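Local coordinates for Phosphoglucomutase/phosphomannomutase family protein (Burkholderia thailandensis, PDB 3UW2) that probably interconverts hexose phosphates by intramolecular phosphate transfer, as a metal-dependent member of the phosphohexose mutase family, at residues 304-309 with 441-446; 129-134 with 236-241; 187-192 with 368-373; 180-185 with 211-216; 62-67 with 119-124. One frame throughout, in Å; residues are numbered along the deposited sequence.

Interaction 1. Residues 304-309 with 441-446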
# COMPACT_ATOMS: atom_id res chain seq x y z
N TYR A 304 2.57 10.51 7.81
CA TYR A 304 3.44 9.80 6.92
C TYR A 304 4.42 8.98 7.78
O TYR A 304 4.46 9.15 9.00
CB TYR A 304 4.20 10.79 6.03
CG TYR A 304 4.92 11.89 6.81
CD1 TYR A 304 6.28 11.75 7.17
CD2 TYR A 304 4.26 13.06 7.16
CE1 TYR A 304 6.95 12.76 7.85
CE2 TYR A 304 4.91 14.09 7.84
CZ TYR A 304 6.26 13.93 8.17
OH TYR A 304 6.92 14.96 8.84
N ASP A 305 5.25 8.14 7.17
CA ASP A 305 6.06 7.21 7.96
C ASP A 305 7.51 7.70 8.05
O ASP A 305 7.92 8.63 7.35
CB ASP A 305 5.89 5.79 7.37
CG ASP A 305 6.65 5.58 6.02
OD1 ASP A 305 6.47 6.39 5.06
OD2 ASP A 305 7.45 4.61 5.94
N VAL A 306 8.29 7.12 8.96
CA VAL A 306 9.68 7.50 9.14
C VAL A 306 10.66 7.31 7.97
O VAL A 306 11.85 7.67 8.08
CB VAL A 306 10.25 6.69 10.29
CG1 VAL A 306 9.70 7.23 11.64
CG2 VAL A 306 10.03 5.20 10.03
N LYS A 307 10.24 6.66 6.90
CA LYS A 307 11.08 6.63 5.68
C LYS A 307 10.97 7.88 4.78
O LYS A 307 11.67 7.95 3.77
CB LYS A 307 10.72 5.43 4.82
CG LYS A 307 11.12 4.09 5.45
CD LYS A 307 10.61 2.88 4.66
CE LYS A 307 11.17 1.60 5.31
NZ LYS A 307 10.93 0.38 4.47
N CYS A 308 10.05 8.83 5.08
CA CYS A 308 9.71 9.90 4.15
C CYS A 308 10.72 11.05 4.25
O CYS A 308 11.33 11.20 5.27
CB CYS A 308 8.31 10.43 4.41
SG CYS A 308 7.04 9.31 3.75
N THR A 309 10.85 11.85 3.20
CA THR A 309 11.75 13.04 3.18
C THR A 309 11.63 13.95 4.41
O THR A 309 10.54 14.18 4.92
CB THR A 309 11.55 13.91 1.90
OG1 THR A 309 12.41 15.03 1.96
CG2 THR A 309 10.17 14.41 1.78
N LEU A 441 18.20 6.73 8.91
CA LEU A 441 17.22 5.84 9.51
C LEU A 441 17.82 4.44 9.56
O LEU A 441 18.28 3.94 8.54
CB LEU A 441 15.93 5.82 8.69
CG LEU A 441 14.90 4.74 9.13
CD1 LEU A 441 14.30 5.04 10.50
CD2 LEU A 441 13.79 4.53 8.12
N ALA A 442 17.83 3.84 10.75
CA ALA A 442 18.09 2.40 10.95
C ALA A 442 16.90 1.83 11.69
O ALA A 442 16.51 2.35 12.74
CB ALA A 442 19.34 2.19 11.77
N ARG A 443 16.30 0.78 11.14
CA ARG A 443 15.12 0.17 11.79
C ARG A 443 15.06 -1.32 11.57
O ARG A 443 15.87 -1.89 10.85
CB ARG A 443 13.82 0.86 11.34
CG ARG A 443 13.37 0.53 9.92
CD ARG A 443 12.10 1.28 9.53
NE ARG A 443 10.89 0.60 10.00
CZ ARG A 443 10.19 -0.30 9.31
NH1 ARG A 443 10.55 -0.66 8.07
NH2 ARG A 443 9.10 -0.82 9.84
N SER A 444 14.12 -2.00 12.21
CA SER A 444 13.95 -3.42 11.86
C SER A 444 12.81 -3.57 10.86
O SER A 444 11.77 -2.88 10.96
CB SER A 444 13.74 -4.30 13.10
OG SER A 444 14.94 -4.35 13.88
N SER A 445 13.00 -4.45 9.88
CA SER A 445 11.90 -4.83 9.02
C SER A 445 10.86 -5.60 9.84
O SER A 445 11.11 -5.97 10.99
CB SER A 445 12.36 -5.69 7.87
OG SER A 445 11.40 -6.71 7.62
N ASN A 446 9.70 -5.83 9.24
CA ASN A 446 8.68 -6.64 9.87
C ASN A 446 8.34 -7.91 9.12
O ASN A 446 7.33 -8.52 9.39
CB ASN A 446 7.43 -5.81 10.15
CG ASN A 446 7.59 -4.94 11.37
OD1 ASN A 446 8.00 -5.42 12.42
ND2 ASN A 446 7.30 -3.65 11.25

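Interaction 2. Residues 129-134 with 236-241. With PO4 (phosphate ion), chain B.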
# COMPACT_ATOMS: atom_id res chain seq x y z
N GLY A 129 -1.64 -11.97 -4.22
CA GLY A 129 -0.18 -12.06 -4.04
C GLY A 129 0.51 -10.75 -4.36
O GLY A 129 1.77 -10.68 -4.34
N SER A 130 -0.28 -9.72 -4.63
CA SER A 130 0.22 -8.34 -4.71
C SER A 130 1.32 -8.17 -5.81
O SER A 130 1.04 -8.45 -6.99
CB SER A 130 0.59 -7.87 -3.26
OG SER A 130 1.46 -6.76 -3.22
N HIS A 131 2.55 -7.83 -5.45
CA HIS A 131 3.63 -7.56 -6.42
C HIS A 131 4.47 -8.81 -6.69
O HIS A 131 5.42 -8.77 -7.49
CB HIS A 131 4.52 -6.39 -5.94
CG HIS A 131 5.40 -6.75 -4.76
ND1 HIS A 131 4.93 -6.75 -3.47
CD2 HIS A 131 6.73 -7.18 -4.70
CE1 HIS A 131 5.92 -7.17 -2.63
NE2 HIS A 131 7.02 -7.42 -3.37
N ASN A 132 4.14 -9.93 -6.04
CA ASN A 132 5.03 -11.12 -6.00
C ASN A 132 4.97 -12.00 -7.24
O ASN A 132 4.01 -11.85 -8.00
CB ASN A 132 4.73 -11.97 -4.74
CG ASN A 132 5.12 -11.24 -3.47
OD1 ASN A 132 6.29 -10.88 -3.27
ND2 ASN A 132 4.13 -10.91 -2.68
N PRO A 133 5.97 -12.93 -7.43
CA PRO A 133 5.94 -13.82 -8.61
C PRO A 133 4.64 -14.63 -8.77
O PRO A 133 3.86 -14.73 -7.79
CB PRO A 133 7.18 -14.72 -8.40
CG PRO A 133 8.15 -13.86 -7.59
CD PRO A 133 7.25 -13.09 -6.66
N PRO A 134 4.39 -15.20 -9.99
CA PRO A 134 3.13 -15.86 -10.33
C PRO A 134 2.59 -16.92 -9.36
O PRO A 134 1.32 -17.10 -9.25
CB PRO A 134 3.42 -16.55 -11.67
CG PRO A 134 4.56 -15.76 -12.29
CD PRO A 134 5.22 -14.97 -11.19
N HIS A 236 7.08 -8.04 -13.91
CA HIS A 236 6.21 -8.11 -12.72
C HIS A 236 5.57 -6.76 -12.41
O HIS A 236 6.18 -5.71 -12.61
CB HIS A 236 6.93 -8.70 -11.51
CG HIS A 236 7.30 -10.16 -11.71
ND1 HIS A 236 7.96 -10.87 -10.78
CD2 HIS A 236 7.09 -11.03 -12.80
CE1 HIS A 236 8.17 -12.13 -11.23
NE2 HIS A 236 7.61 -12.23 -12.46
N PRO A 237 4.33 -6.79 -11.92
CA PRO A 237 3.68 -5.53 -11.60
C PRO A 237 4.19 -5.05 -10.21
O PRO A 237 3.53 -5.22 -9.16
CB PRO A 237 2.17 -5.89 -11.68
CG PRO A 237 2.15 -7.30 -11.25
CD PRO A 237 3.46 -7.95 -11.60
N ASP A 238 5.37 -4.44 -10.25
CA ASP A 238 6.12 -4.15 -9.05
C ASP A 238 6.89 -2.84 -9.28
O ASP A 238 8.07 -2.85 -9.58
CB ASP A 238 6.99 -5.39 -8.71
CG ASP A 238 7.97 -5.16 -7.51
OD1 ASP A 238 7.68 -4.36 -6.62
OD2 ASP A 238 9.05 -5.79 -7.51
N PRO A 239 6.17 -1.70 -9.23
CA PRO A 239 6.71 -0.39 -9.51
C PRO A 239 7.76 0.07 -8.49
O PRO A 239 8.44 1.04 -8.75
CB PRO A 239 5.46 0.51 -9.53
CG PRO A 239 4.39 -0.24 -8.81
CD PRO A 239 4.71 -1.67 -9.03
N ALA A 240 7.89 -0.66 -7.37
CA ALA A 240 8.95 -0.43 -6.41
C ALA A 240 10.34 -0.70 -6.97
O ALA A 240 11.31 -0.14 -6.46
CB ALA A 240 8.71 -1.24 -5.13
N HIS A 241 10.45 -1.52 -8.04
CA HIS A 241 11.75 -1.65 -8.73
C HIS A 241 11.76 -0.81 -10.00
O HIS A 241 10.96 -1.03 -10.89
CB HIS A 241 12.07 -3.12 -9.06
CG HIS A 241 12.42 -3.96 -7.85
ND1 HIS A 241 11.49 -4.70 -7.19
CD2 HIS A 241 13.64 -4.19 -7.20
CE1 HIS A 241 12.08 -5.35 -6.16
NE2 HIS A 241 13.40 -5.04 -6.18
P PO4 B . 1.71 -5.88 -1.89
O2 PO4 B . 1.18 -4.47 -2.12
O3 PO4 B . 3.22 -5.86 -1.86
O4 PO4 B . 1.03 -6.61 -0.78
O HOH W 1 7.60 -10.07 -8.30

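Interaction 3. Residues 187-192 with 368-373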
# COMPACT_ATOMS: atom_id res chain seq x y z
N GLY A 187 -18.41 10.83 -10.24
CA GLY A 187 -19.35 11.83 -9.73
C GLY A 187 -18.70 12.84 -8.78
O GLY A 187 -19.28 13.87 -8.54
N ASP A 188 -17.50 12.56 -8.23
CA ASP A 188 -16.83 13.55 -7.33
C ASP A 188 -15.59 14.20 -7.96
O ASP A 188 -15.09 15.17 -7.44
CB ASP A 188 -16.47 12.98 -5.92
CG ASP A 188 -16.01 14.10 -4.92
OD1 ASP A 188 -16.76 15.10 -4.68
OD2 ASP A 188 -14.88 14.00 -4.36
N ILE A 189 -15.08 13.64 -9.04
CA ILE A 189 -13.89 14.19 -9.67
C ILE A 189 -14.17 14.56 -11.13
O ILE A 189 -14.57 13.72 -11.94
CB ILE A 189 -12.68 13.22 -9.57
CG1 ILE A 189 -12.25 12.99 -8.10
CG2 ILE A 189 -11.54 13.81 -10.41
CD1 ILE A 189 -11.15 11.91 -7.92
N LYS A 190 -13.98 15.82 -11.46
CA LYS A 190 -14.27 16.32 -12.79
C LYS A 190 -12.99 17.00 -13.27
O LYS A 190 -12.67 18.10 -12.81
CB LYS A 190 -15.45 17.32 -12.68
CG LYS A 190 -16.86 16.72 -12.84
CD LYS A 190 -17.31 15.79 -11.73
CE LYS A 190 -18.80 15.52 -11.79
NZ LYS A 190 -19.12 14.39 -12.72
N LEU A 191 -12.23 16.37 -14.18
CA LEU A 191 -10.95 16.98 -14.62
C LEU A 191 -11.11 18.30 -15.39
O LEU A 191 -11.96 18.42 -16.26
CB LEU A 191 -10.16 16.00 -15.48
CG LEU A 191 -9.94 14.65 -14.79
CD1 LEU A 191 -9.08 13.83 -15.68
CD2 LEU A 191 -9.25 14.81 -13.44
N THR A 192 -10.25 19.27 -15.08
CA THR A 192 -10.16 20.57 -15.76
C THR A 192 -10.02 20.43 -17.26
O THR A 192 -10.66 21.18 -18.00
CB THR A 192 -9.05 21.43 -15.18
OG1 THR A 192 -9.38 21.67 -13.81
CG2 THR A 192 -8.97 22.81 -15.88
N GLY A 368 -4.58 7.78 -8.28
CA GLY A 368 -4.37 8.22 -9.65
C GLY A 368 -5.38 9.30 -10.05
O GLY A 368 -5.03 10.30 -10.64
N ALA A 369 -6.65 9.08 -9.71
CA ALA A 369 -7.68 10.02 -10.05
C ALA A 369 -7.45 11.35 -9.31
O ALA A 369 -7.63 12.43 -9.90
CB ALA A 369 -9.04 9.42 -9.71
N ARG A 370 -7.03 11.28 -8.03
CA ARG A 370 -6.87 12.48 -7.26
C ARG A 370 -5.67 13.24 -7.84
O ARG A 370 -5.66 14.45 -7.82
CB ARG A 370 -6.64 12.18 -5.77
CG ARG A 370 -7.93 11.72 -5.03
CD ARG A 370 -8.94 12.87 -4.89
NE ARG A 370 -8.45 13.88 -3.90
CZ ARG A 370 -8.83 13.94 -2.62
NH1 ARG A 370 -9.80 13.11 -2.12
NH2 ARG A 370 -8.33 14.90 -1.85
N LEU A 371 -4.66 12.50 -8.32
CA LEU A 371 -3.44 13.15 -8.88
C LEU A 371 -3.85 13.85 -10.21
O LEU A 371 -3.55 15.02 -10.43
CB LEU A 371 -2.38 12.07 -9.09
CG LEU A 371 -1.07 12.55 -9.74
CD1 LEU A 371 -0.54 13.75 -8.99
CD2 LEU A 371 -0.07 11.41 -9.77
N LEU A 372 -4.63 13.17 -11.06
CA LEU A 372 -5.12 13.80 -12.31
C LEU A 372 -5.97 15.08 -12.04
O LEU A 372 -5.93 16.04 -12.79
CB LEU A 372 -5.93 12.81 -13.14
CG LEU A 372 -5.28 11.55 -13.74
CD1 LEU A 372 -6.33 10.64 -14.32
CD2 LEU A 372 -4.34 12.03 -14.83
N GLU A 373 -6.78 15.08 -10.99
CA GLU A 373 -7.57 16.26 -10.64
C GLU A 373 -6.66 17.51 -10.47
O GLU A 373 -7.02 18.62 -10.91
CB GLU A 373 -8.30 16.00 -9.33
CG GLU A 373 -9.14 17.18 -8.84
CD GLU A 373 -9.90 16.83 -7.57
OE1 GLU A 373 -9.29 16.69 -6.46
OE2 GLU A 373 -11.11 16.67 -7.69
O HOH W 2 -12.72 17.72 -9.49
O HOH W 3 -9.01 19.25 -12.38

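Interaction 4. Residues 180-185 with 211-216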
# COMPACT_ATOMS: atom_id res chain seq x y z
N GLN A 180 -20.73 0.78 -9.22
CA GLN A 180 -20.84 1.70 -8.06
C GLN A 180 -19.48 2.38 -7.81
O GLN A 180 -19.40 3.56 -7.52
CB GLN A 180 -21.16 0.98 -6.76
CG GLN A 180 -22.59 0.60 -6.59
CD GLN A 180 -22.81 -0.10 -5.29
OE1 GLN A 180 -23.17 -1.28 -5.25
NE2 GLN A 180 -22.64 0.62 -4.20
N TYR A 181 -18.42 1.61 -7.90
CA TYR A 181 -17.07 2.20 -7.65
C TYR A 181 -16.73 3.33 -8.65
O TYR A 181 -16.39 4.47 -8.29
CB TYR A 181 -16.08 1.09 -7.74
CG TYR A 181 -14.62 1.52 -7.51
CD1 TYR A 181 -14.11 1.70 -6.22
CD2 TYR A 181 -13.76 1.65 -8.58
CE1 TYR A 181 -12.72 2.06 -6.05
CE2 TYR A 181 -12.44 2.02 -8.44
CZ TYR A 181 -11.91 2.21 -7.15
OH TYR A 181 -10.54 2.54 -7.00
N VAL A 182 -16.79 3.01 -9.93
CA VAL A 182 -16.47 3.99 -10.96
C VAL A 182 -17.36 5.22 -10.83
O VAL A 182 -16.86 6.35 -10.85
CB VAL A 182 -16.57 3.40 -12.39
CG1 VAL A 182 -16.30 4.49 -13.45
CG2 VAL A 182 -15.55 2.23 -12.52
N GLU A 183 -18.67 5.00 -10.65
CA GLU A 183 -19.61 6.13 -10.57
C GLU A 183 -19.36 6.96 -9.35
O GLU A 183 -19.64 8.18 -9.33
CB GLU A 183 -21.06 5.64 -10.56
CG GLU A 183 -21.44 5.09 -11.92
CD GLU A 183 -22.64 4.16 -11.86
OE1 GLU A 183 -23.67 4.55 -11.25
OE2 GLU A 183 -22.57 3.05 -12.43
N ARG A 184 -18.82 6.30 -8.31
CA ARG A 184 -18.61 7.04 -7.07
C ARG A 184 -17.42 7.97 -7.27
O ARG A 184 -17.45 9.12 -6.82
CB ARG A 184 -18.48 6.09 -5.86
CG ARG A 184 -17.86 6.71 -4.62
CD ARG A 184 -18.72 7.81 -3.97
NE ARG A 184 -18.09 8.30 -2.75
CZ ARG A 184 -17.10 9.21 -2.72
NH1 ARG A 184 -16.62 9.75 -3.86
NH2 ARG A 184 -16.56 9.57 -1.57
N ILE A 185 -16.37 7.52 -7.95
CA ILE A 185 -15.22 8.37 -8.20
C ILE A 185 -15.49 9.51 -9.25
O ILE A 185 -15.14 10.71 -9.04
CB ILE A 185 -13.99 7.53 -8.59
CG1 ILE A 185 -13.54 6.63 -7.38
CG2 ILE A 185 -12.88 8.49 -9.01
CD1 ILE A 185 -12.50 5.58 -7.74
N THR A 211 -8.16 1.34 -16.50
CA THR A 211 -8.35 1.93 -17.83
C THR A 211 -9.77 2.43 -17.98
O THR A 211 -9.98 3.53 -18.47
CB THR A 211 -7.89 1.01 -18.98
OG1 THR A 211 -8.51 -0.28 -18.84
CG2 THR A 211 -6.36 0.84 -18.89
N ARG A 212 -10.73 1.61 -17.53
CA ARG A 212 -12.14 2.01 -17.48
C ARG A 212 -12.31 3.34 -16.72
O ARG A 212 -12.99 4.25 -17.23
CB ARG A 212 -12.98 0.96 -16.78
CG ARG A 212 -14.46 1.32 -16.69
CD ARG A 212 -15.29 0.18 -16.08
NE ARG A 212 -16.63 0.75 -15.94
CZ ARG A 212 -17.68 0.18 -15.35
NH1 ARG A 212 -17.60 -1.03 -14.86
NH2 ARG A 212 -18.83 0.86 -15.33
N LEU A 213 -11.72 3.43 -15.53
CA LEU A 213 -11.84 4.65 -14.68
C LEU A 213 -11.27 5.88 -15.36
O LEU A 213 -11.97 6.90 -15.43
CB LEU A 213 -11.16 4.44 -13.30
CG LEU A 213 -11.04 5.64 -12.38
CD1 LEU A 213 -12.47 6.08 -12.02
CD2 LEU A 213 -10.21 5.33 -11.11
N PHE A 214 -10.01 5.82 -15.84
CA PHE A 214 -9.39 7.00 -16.40
C PHE A 214 -10.04 7.40 -17.74
O PHE A 214 -10.14 8.59 -18.06
CB PHE A 214 -7.86 6.85 -16.47
CG PHE A 214 -7.22 6.54 -15.13
CD1 PHE A 214 -7.64 7.17 -13.94
CD2 PHE A 214 -6.17 5.63 -15.06
CE1 PHE A 214 -7.05 6.89 -12.69
CE2 PHE A 214 -5.58 5.29 -13.84
CZ PHE A 214 -6.00 5.94 -12.64
N LYS A 215 -10.57 6.42 -18.50
CA LYS A 215 -11.40 6.79 -19.67
C LYS A 215 -12.67 7.51 -19.27
O LYS A 215 -13.08 8.47 -19.94
CB LYS A 215 -11.71 5.61 -20.63
CG LYS A 215 -10.49 5.21 -21.42
CD LYS A 215 -10.71 3.99 -22.32
CE LYS A 215 -9.73 4.16 -23.49
NZ LYS A 215 -9.69 3.07 -24.53
N ALA A 216 -13.31 7.01 -18.21
CA ALA A 216 -14.50 7.62 -17.64
C ALA A 216 -14.21 9.07 -17.15
O ALA A 216 -15.10 9.92 -17.17
CB ALA A 216 -15.02 6.80 -16.47

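Interaction 5. Residues 62-67 with 119-124. With EDO (1,2-ethanediol), chain E.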
# COMPACT_ATOMS: atom_id res chain seq x y z
N GLY A 62 -20.49 -10.35 13.94
CA GLY A 62 -20.71 -10.12 12.48
C GLY A 62 -21.32 -11.36 11.83
O GLY A 62 -21.23 -12.47 12.41
N ASP A 63 -21.96 -11.21 10.67
CA ASP A 63 -22.44 -12.39 9.96
C ASP A 63 -22.15 -12.46 8.45
O ASP A 63 -22.76 -13.29 7.77
CB ASP A 63 -23.95 -12.58 10.18
CG ASP A 63 -24.77 -11.45 9.58
OD1 ASP A 63 -24.18 -10.45 9.07
OD2 ASP A 63 -26.01 -11.58 9.64
N ALA A 64 -21.23 -11.63 7.94
CA ALA A 64 -21.00 -11.58 6.51
C ALA A 64 -19.59 -11.08 6.21
O ALA A 64 -19.06 -10.30 6.96
CB ALA A 64 -22.02 -10.70 5.80
N VAL A 65 -19.05 -11.52 5.07
CA VAL A 65 -17.74 -11.13 4.64
C VAL A 65 -17.77 -11.01 3.12
O VAL A 65 -18.28 -11.92 2.40
CB VAL A 65 -16.68 -12.20 5.02
CG1 VAL A 65 -15.32 -11.77 4.45
CG2 VAL A 65 -16.52 -12.28 6.55
N VAL A 66 -17.21 -9.91 2.60
CA VAL A 66 -16.97 -9.76 1.17
C VAL A 66 -15.69 -10.52 0.80
O VAL A 66 -14.67 -10.43 1.54
CB VAL A 66 -16.71 -8.26 0.88
CG1 VAL A 66 -16.22 -8.00 -0.55
CG2 VAL A 66 -17.99 -7.48 1.08
N VAL A 67 -15.68 -11.22 -0.34
CA VAL A 67 -14.41 -11.80 -0.81
C VAL A 67 -14.09 -11.31 -2.23
O VAL A 67 -14.98 -10.96 -2.94
CB VAL A 67 -14.38 -13.36 -0.81
CG1 VAL A 67 -14.58 -13.89 0.60
CG2 VAL A 67 -15.41 -13.92 -1.77
N ARG A 119 -27.45 -4.26 1.73
CA ARG A 119 -26.85 -4.83 2.91
C ARG A 119 -25.46 -4.21 3.07
O ARG A 119 -24.76 -3.92 2.09
CB ARG A 119 -26.78 -6.37 2.80
CG ARG A 119 -26.15 -7.10 3.98
CD ARG A 119 -26.20 -8.64 3.81
NE ARG A 119 -25.76 -9.35 5.04
CZ ARG A 119 -25.79 -10.68 5.22
NH1 ARG A 119 -26.22 -11.51 4.28
NH2 ARG A 119 -25.37 -11.20 6.37
N ARG A 120 -25.13 -3.95 4.31
CA ARG A 120 -23.85 -3.37 4.62
C ARG A 120 -22.95 -4.50 5.15
O ARG A 120 -23.35 -5.23 6.09
CB ARG A 120 -24.10 -2.25 5.65
CG ARG A 120 -22.88 -1.41 6.00
CD ARG A 120 -22.27 -0.56 4.88
NE ARG A 120 -21.17 0.18 5.49
CZ ARG A 120 -19.92 -0.29 5.62
NH1 ARG A 120 -19.61 -1.46 5.08
NH2 ARG A 120 -18.99 0.43 6.25
N VAL A 121 -21.75 -4.69 4.57
CA VAL A 121 -20.89 -5.80 5.01
C VAL A 121 -19.50 -5.26 5.29
O VAL A 121 -18.79 -4.91 4.35
CB VAL A 121 -20.81 -6.93 3.93
CG1 VAL A 121 -19.90 -8.09 4.36
CG2 VAL A 121 -22.18 -7.51 3.55
N ASP A 122 -19.06 -5.23 6.53
CA ASP A 122 -17.89 -4.45 6.83
C ASP A 122 -16.64 -5.28 7.07
O ASP A 122 -15.61 -4.74 7.54
CB ASP A 122 -18.16 -3.43 7.96
CG ASP A 122 -18.41 -4.09 9.31
OD1 ASP A 122 -18.60 -5.30 9.37
OD2 ASP A 122 -18.41 -3.36 10.31
N SER A 123 -16.65 -6.56 6.70
CA SER A 123 -15.36 -7.31 6.71
C SER A 123 -15.06 -7.80 5.29
O SER A 123 -15.98 -7.99 4.52
CB SER A 123 -15.47 -8.51 7.67
OG SER A 123 -15.80 -8.04 8.96
N CYS A 124 -13.79 -7.97 4.90
CA CYS A 124 -13.51 -8.53 3.56
C CYS A 124 -12.22 -9.24 3.57
O CYS A 124 -11.35 -8.91 4.41
CB CYS A 124 -13.43 -7.47 2.45
SG CYS A 124 -12.13 -6.23 2.69
C1 EDO E . -23.15 3.44 6.41
O1 EDO E . -23.11 2.04 6.11
C2 EDO E . -22.09 3.68 7.47
O2 EDO E . -20.79 3.33 6.98
O HOH W 4 -24.28 -8.19 7.13
O HOH W 5 -18.17 -8.41 9.45

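Interaction 1. Residues 304-309 with 441-446
Lys-307 and Leu-441 are the facing pair, yet their CA atoms stand 7.3 Å apart, so the segments meet through side chains and not as paired strands. On one side, the chain leaves strand 301-305 in a type I turn from Asp-305 to Cys-308, closed by Cys-308 N on Asp-305 O at 3.1 Å. Val-306 and Lys-307 occupy its two central positions and face the end of strand 438-444. Leu-441 serves both: its CD2 branch sits 3.7 Å from Val-306 O and 3.8 Å from Lys-307 CG, a branched apolar chain filling the angle between the turn backbone and the lysine stem. The Lys-307 chain runs extended from CG onward, which brings its far end over to Arg-443, meeting that side chain nearly at right angles with CE 3.6 Å from NH1. Arg-443 bends back at chi3 (-83°), swinging its guanidinium toward the lysine. The two cationic ends, Lys-307 NZ and Arg-443 NH1, lie 3.8 Å apart; each has an acidic partner, Glu-396 for the lysine and Asp-429 for the arginine. Arg-443 also opens an Arg-Ser-Ser-Asn sequence resembling the phosphate-binding loop of relatives. Arg-432 donates to Val-306 O, strand 322-326 packs on Val-306 through Met-325, and strand 451-457 lies beside Lys-307 and Arg-443, so the turn of the third domain rests against the C-terminal sheet.

Interaction 2. Residues 129-134 with 236-241
The turn that sets His-131 against Asp-238, CA atoms 5.0 Å apart, starts at Gly-129, whose carbonyl oxygen takes Asn-132 N and Asn-132 ND2 from opposite faces of its plane. This is a type II' turn, and Ser-130 occupies its second position with a positive phi of 59°. Ser-130 OG is bonded covalently to the phosphate phosphorus at 1.6 Å, a phosphoserine. The Ser-His-Asn-Pro sequence here matches the phosphoserine loop of phosphohexose mutases, whose serine passes its phosphoryl group to and from the sugar; Lys-140 also holds the phosphate. His-131 comes next, ND1 donating to phosphate O3 over a short 2.5 Å. Its chi1 of 71° stands CG between backbone N and carbonyl carbon, and the imidazole runs alongside Asp-238, the ring and carboxylate planes 39° apart, with CD2 3.5 Å from OD1. Asp-238 OD2 is itself met by His-241 ND1 at 2.7 Å, from above the carboxylate plane. The carbonyl of His-131 receives a water that also contacts His-236 ND1. Past Asn-132, the rigid rings of Pro-133 and Pro-134 cross the His-236 imidazole nearly at right angles: Pro-133 CA is 3.8 Å from CE1, and Pro-134 CD 3.9 Å from NE2.

Interaction 3. Residues 187-192 with 368-373
Ile-189 and Leu-191, two residues apart in an extended chain, press their apolar ends onto helix 364-375. Ile-189 CD1 settles 3.7 Å from Ala-369 CB, where a small residue lets the methyl come close to the helix, and 3.9 Å from Arg-370 CD, the aliphatic part of that long chain. Leu-191 meets the next turn of the helix instead, its CD2 lying 3.5 Å from Glu-373 N and 3.9 Å from Leu-372 CB. Between these two contacts stands Glu-373. Its CG is anti to the backbone N (chi1 179°) and the chain stays extended, so the carboxylate passes across Ile-189, with OE2 3.9 Å from CG1. Two waters then bridge the loop backbone to Glu-373, one to its carboxylate and one to its carbonyl. The first accepts from Lys-190 N and donates to Glu-373 OE2 at 2.6 Å; the other accepts from Thr-192 N and donates to Glu-373 O. Acid and peptide groups thus meet through solvent, while the branched apolar residues make the direct contact. Farther out, Arg-357 pairs with both Glu-373 OE2 and Asp-188 OD2, fixing the glutamate and drawing the two acids to one cation, and Arg-370 pairs with Asp-356. Helix 364-375 has helix 282-296 against Arg-370 and Leu-371, and strand 259-263 of the second domain against Leu-371 and Leu-372, which places this loop-on-helix contact along the junction of the second and third domains.

Interaction 4. Residues 180-185 with 211-216
Val-182 lies between Arg-212 and Ala-216, one helical turn apart, and its two methyls divide them. CG1, anti to the backbone N (chi1 177°), goes to Ala-216 CB at 4.0 Å, while CG2 lies over one face of the Arg-212 guanidinium, toward its rim, 3.9 Å from NE. The arginine can offer that face because its chain is stretched out fully, chi1 through chi4 all near 180°, and so reaches across to helix 178-186, passing Val-182 at a slant. Its charged end is held there by Asp-179, in the first turn of that helix. A beta-branched valine suits this place, giving each neighbour its own methyl, and the alanine methyl offers CG1 a small apolar surface. Deeper in the interface Ile-185, one turn on from Val-182, meets Leu-213 of the other helix. With CG anti to N, Leu-213 points CD1 to Ile-185 CG2 at 3.9 Å, and CD2 comes 4.1 Å from Ile-185 CD1; the two chains cross nearly at right angles. Ile-185 CD1 also rests 3.4 Å above the Tyr-181 ring, toward its rim. The helix axes approach to 10.2 Å and run in the same direction at 33°, a spacing filled by these branched side chains. Helix 206-216 links parallel strands 197-200 and 221-224, so helix 178-186 packs beside the helix of a beta-alpha-beta crossover, as fits an alpha/beta/alpha layered domain with strand order 2-1-3-4.

Interaction 5. Residues 62-67 with 119-124
Parallel pairing of Val-66 with Cys-124, CA atoms 4.4 Å apart, starts the register between strands 64-69 and 124-127. Val-66 N donates to Ser-123 O at 3.0 Å with an angle of 164°, a nearly straight bond, and CA of Cys-124 contacts Val-66 O; pairing continues through Ile-125. The Val-66 and Cys-124 side chains fall on one face of the sheet, CB to CB 3.7 Å. Before this bridge the segments diverge, and Val-121 packs between them: with CG1 anti to N (chi1 179°), that methyl lies 3.7 Å from Ala-64 CB and 3.8 Å from Val-66 CG2. In the mixed sheet of the first domain, strand 64-69 lies between parallel neighbours 92-98 and 124-127, and its valines alternate between the faces: Val-65 and Val-67 pack on helix 75-88, Val-65 also on helix 43-59, while Val-66 lies on the face of Cys-124. The outer end is polar. Arg-119, extended from CG to NE, lays one guanidinium face over Ala-64 CB, NH2 at 3.4 Å, where the small methyl permits the close overlay. The same NH2 meets Asp-63 OD1 near the guanidinium plane, a salt bridge whose hydrogen bond is weak at 3.0 Å, with the carboxylate turned 69° from the guanidinium. Asp-92 is the firmer partner of Arg-119, through NH1. A water adds to this end, accepting from Arg-119 NE at 2.8 Å and donating to Asp-63 OD1.

Interaction 2 is the one at the active site: the side chain of His-131 lies about 6 Å from the zinc ion bound by Asp-264, Asp-266 and Asp-268, and the contact joins the first domain to the second. Interaction 5 builds the sheet of that first domain, with Cys-124 about 13 Å from the zinc and only a few residues ahead of the phosphoserine loop. Interactions 3 and 4 have centres about 10 Å apart and share a core, where Phe-214 packs on Ala-369 and Leu-372, and Ile-185 on Ala-369. Interaction 1, about 21 Å from interaction 2 between centres, joins the third domain to the C-terminal one.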